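Local coordinates for uncharacterized protein (Bacteroides ovatus, PDB 3NQK) that is of unknown function, a two-part, mostly beta-stranded protein whose N-terminal part belongs to a family in the E-set clan of immunoglobulin-like folds, at residues 11-15 with 51-57. Residues are numbered along the deposited sequence; the frame is centred on the assembly and turned at random.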
ATOM      1  N   GLN A  11      15.957  18.129  17.931  1.00 74.46           N
ATOM      2  CA  GLN A  11      15.064  17.404  16.967  1.00 74.17           C
ATOM      3  C   GLN A  11      15.226  17.901  15.513  1.00 72.28           C
ATOM      4  O   GLN A  11      15.263  19.098  15.252  1.00 73.53           O
ATOM      5  CB  GLN A  11      13.614  17.522  17.397  1.00 74.19           C
ATOM      6  CG  GLN A  11      13.301  16.752  18.636  1.00 83.42           C
ATOM      7  CD  GLN A  11      11.828  16.671  18.903  1.00 89.75           C
ATOM      8  OE1 GLN A  11      11.147  17.686  18.976  1.00 94.04           O
ATOM      9  NE2 GLN A  11      11.321  15.453  19.066  1.00 94.81           N
ATOM     10  N   TYR A  12      15.242  16.954  14.580  1.00 68.94           N
ATOM     11  CA  TYR A  12      15.522  17.223  13.185  1.00 67.37           C
ATOM     12  C   TYR A  12      14.273  16.912  12.336  1.00 63.00           C
ATOM     13  O   TYR A  12      13.648  15.863  12.511  1.00 64.58           O
ATOM     14  CB  TYR A  12      16.721  16.346  12.745  1.00 68.17           C
ATOM     15  CG  TYR A  12      17.234  16.582  11.317  1.00 81.28           C
ATOM     16  CD1 TYR A  12      17.943  17.748  10.983  1.00 92.20           C
ATOM     17  CD2 TYR A  12      17.105  15.589  10.334  1.00 88.22           C
ATOM     18  CE1 TYR A  12      18.443  17.952   9.676  1.00 91.28           C
ATOM     19  CE2 TYR A  12      17.610  15.782   9.028  1.00 89.03           C
ATOM     20  CZ  TYR A  12      18.269  16.964   8.712  1.00 89.24           C
ATOM     21  OH  TYR A  12      18.758  17.149   7.442  1.00 85.05           O
ATOM     22  N   VAL A  13      13.907  17.835  11.436  1.00 55.87           N
ATOM     23  CA  VAL A  13      12.741  17.656  10.568  1.00 49.75           C
ATOM     24  C   VAL A  13      13.188  17.393   9.149  1.00 48.78           C
ATOM     25  O   VAL A  13      13.895  18.195   8.576  1.00 49.48           O
ATOM     26  CB  VAL A  13      11.863  18.903  10.556  1.00 50.98           C
ATOM     27  CG1 VAL A  13      10.671  18.723   9.575  1.00 41.82           C
ATOM     28  CG2 VAL A  13      11.373  19.210  11.945  1.00 46.13           C
ATOM     29  N   SER A  14      12.703  16.302   8.556  1.00 46.53           N
ATOM     30  CA  SER A  14      13.141  15.900   7.231  1.00 44.43           C
ATOM     31  C   SER A  14      12.070  15.150   6.436  1.00 44.50           C
ATOM     32  O   SER A  14      11.032  14.764   6.972  1.00 45.41           O
ATOM     33  CB  SER A  14      14.360  15.021   7.344  1.00 44.60           C
ATOM     34  OG  SER A  14      14.043  13.827   8.013  1.00 38.86           O
ATOM     35  N   PHE A  15      12.355  14.949   5.145  1.00 44.86           N
ATOM     36  CA  PHE A  15      11.470  14.236   4.237  1.00 45.57           C
ATOM     37  C   PHE A  15      11.787  12.763   4.269  1.00 46.71           C
ATOM     38  O   PHE A  15      12.937  12.381   4.456  1.00 44.90           O
ATOM     39  CB  PHE A  15      11.684  14.723   2.799  1.00 45.20           C
ATOM     40  CG  PHE A  15      11.391  16.189   2.588  1.00 46.17           C
ATOM     41  CD1 PHE A  15      10.077  16.648   2.517  1.00 46.34           C
ATOM     42  CD2 PHE A  15      12.414  17.080   2.340  1.00 47.26           C
ATOM     43  CE1 PHE A  15       9.803  17.967   2.267  1.00 45.85           C
ATOM     44  CE2 PHE A  15      12.144  18.409   2.085  1.00 51.10           C
ATOM     45  CZ  PHE A  15      10.834  18.855   2.055  1.00 49.49           C
ATOM     46  N   THR A  51      13.204  12.460  21.974  1.00 92.96           N
ATOM     47  CA  THR A  51      12.057  12.957  22.734  1.00 91.67           C
ATOM     48  C   THR A  51      10.796  13.015  21.882  1.00 86.75           C
ATOM     49  O   THR A  51      10.847  12.938  20.652  1.00 85.07           O
ATOM     50  CB  THR A  51      12.313  14.389  23.262  1.00 93.60           C
ATOM     51  OG1 THR A  51      13.670  14.514  23.683  1.00100.05           O
ATOM     52  CG2 THR A  51      11.356  14.733  24.444  1.00 95.36           C
ATOM     53  N   VAL A  52       9.669  13.161  22.556  1.00 83.94           N
ATOM     54  CA  VAL A  52       8.412  13.419  21.913  1.00 80.34           C
ATOM     55  C   VAL A  52       8.375  14.883  21.454  1.00 78.76           C
ATOM     56  O   VAL A  52       8.714  15.801  22.224  1.00 81.41           O
ATOM     57  CB  VAL A  52       7.239  13.190  22.891  1.00 80.92           C
ATOM     58  CG1 VAL A  52       5.919  13.440  22.205  1.00 78.65           C
ATOM     59  CG2 VAL A  52       7.294  11.766  23.486  1.00 82.17           C
ATOM     60  N   ASN A  53       7.994  15.101  20.197  1.00 74.58           N
ATOM     61  CA  ASN A  53       7.822  16.457  19.669  1.00 71.07           C
ATOM     62  C   ASN A  53       6.856  17.241  20.552  1.00 69.48           C
ATOM     63  O   ASN A  53       5.675  16.910  20.633  1.00 67.53           O
ATOM     64  CB  ASN A  53       7.289  16.406  18.235  1.00 68.79           C
ATOM     65  CG  ASN A  53       6.947  17.779  17.687  1.00 66.18           C
ATOM     66  OD1 ASN A  53       7.632  18.756  17.964  1.00 59.59           O
ATOM     67  ND2 ASN A  53       5.891  17.851  16.884  1.00 64.09           N
ATOM     68  N   SER A  54       7.359  18.283  21.205  1.00 68.47           N
ATOM     69  CA  SER A  54       6.546  19.051  22.135  1.00 71.13           C
ATOM     70  C   SER A  54       6.173  20.438  21.600  1.00 70.09           C
ATOM     71  O   SER A  54       5.642  21.261  22.333  1.00 72.38           O
ATOM     72  CB  SER A  54       7.279  19.184  23.472  1.00 72.84           C
ATOM     73  OG  SER A  54       8.559  19.755  23.283  1.00 77.38           O
ATOM     74  N   GLN A  55       6.430  20.676  20.318  1.00 69.94           N
ATOM     75  CA  GLN A  55       6.137  21.983  19.697  1.00 70.63           C
ATOM     76  C   GLN A  55       5.119  21.853  18.571  1.00 67.26           C
ATOM     77  O   GLN A  55       5.211  20.942  17.753  1.00 64.95           O
ATOM     78  CB  GLN A  55       7.427  22.609  19.107  1.00 71.76           C
ATOM     79  CG  GLN A  55       8.566  22.885  20.120  1.00 77.61           C
ATOM     80  CD  GLN A  55       9.752  23.703  19.495  1.00 84.80           C
ATOM     81  OE1 GLN A  55       9.538  24.713  18.801  1.00 88.73           O
ATOM     82  NE2 GLN A  55      10.982  23.276  19.777  1.00 80.89           N
ATOM     83  N   ASP A  56       4.132  22.747  18.542  1.00 66.41           N
ATOM     84  CA  ASP A  56       3.325  22.911  17.345  1.00 64.97           C
ATOM     85  C   ASP A  56       4.283  23.512  16.337  1.00 61.71           C
ATOM     86  O   ASP A  56       4.994  24.459  16.650  1.00 60.60           O
ATOM     87  CB  ASP A  56       2.124  23.846  17.573  1.00 66.57           C
ATOM     88  CG  ASP A  56       0.934  23.141  18.277  1.00 76.58           C
ATOM     89  OD1 ASP A  56       0.985  22.937  19.523  1.00 81.94           O
ATOM     90  OD2 ASP A  56      -0.078  22.868  17.591  1.00 81.63           O
ATOM     91  N   ARG A  57       4.386  22.899  15.169  1.00 58.92           N
ATOM     92  CA  ARG A  57       5.346  23.339  14.175  1.00 57.48           C
ATOM     93  C   ARG A  57       4.665  23.631  12.867  1.00 57.58           C
ATOM     94  O   ARG A  57       3.918  22.802  12.342  1.00 55.74           O
ATOM     95  CB  ARG A  57       6.437  22.278  13.968  1.00 54.57           C
ATOM     96  CG  ARG A  57       6.989  21.708  15.271  1.00 58.62           C
ATOM     97  CD  ARG A  57       7.912  20.527  15.053  1.00 47.88           C
ATOM     98  NE  ARG A  57       9.294  20.945  14.861  1.00 58.75           N
ATOM     99  CZ  ARG A  57      10.288  20.724  15.728  1.00 62.87           C
ATOM    100  NH1 ARG A  57      10.077  20.037  16.847  1.00 56.68           N
ATOM    101  NH2 ARG A  57      11.517  21.146  15.442  1.00 69.78           N
TER
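An Asx turn at Asn-53 shapes the loop that carries the chain from strand 38-48, in one sheet of the N-terminal beta domain, to strand 57-63 in the other, and Gln-11, just ahead of edge strand 12-15, lies against it. Gln-11 is extended beyond CG and brings its amide up against the backbone of 51-53, with OE1 3.6 Å from CA of Asn-53. OE1 of Gln-11 also takes a weak, bent hydrogen bond from NH1 of Arg-57 (3.3 Å), the amide plane turned 62° from the guanidinium. NE2 of Gln-11 lies 3.0 Å from the carbonyl O of Thr-51, but the angle is too poor for a bond. Two residues after Gln-11, CG2 of Val-13 sits obliquely against the guanidinium, 4.0 Å from NE of Arg-57; Val-13 also packs on Ile-45, Val-47 and Ile-59 between the sheets. NE itself is bonded to the carbonyl of Asp-134. A bend at chi3 (89°) folds the Arg-57 chain back so that its head reaches the turn, where Asn-53 receives it. ND2 of Asn-53 gives its main bond to the carbonyl O of Ser-105, and OD1 accepts twice. With an alanine here, NH1 of Arg-57 would probably keep just the weak bond to Gln-11 within this contact, the carbonyl of Ser-105 would lose its ND2 donor, and the turn would be free to relax. The two donors approach OD1 of Asn-53 from opposite faces of the carboxamide: N of Gln-55 at 3.3 Å closes the turn, and NH1 of Arg-57 at 3.0 Å meets it almost exactly in the guanidinium plane.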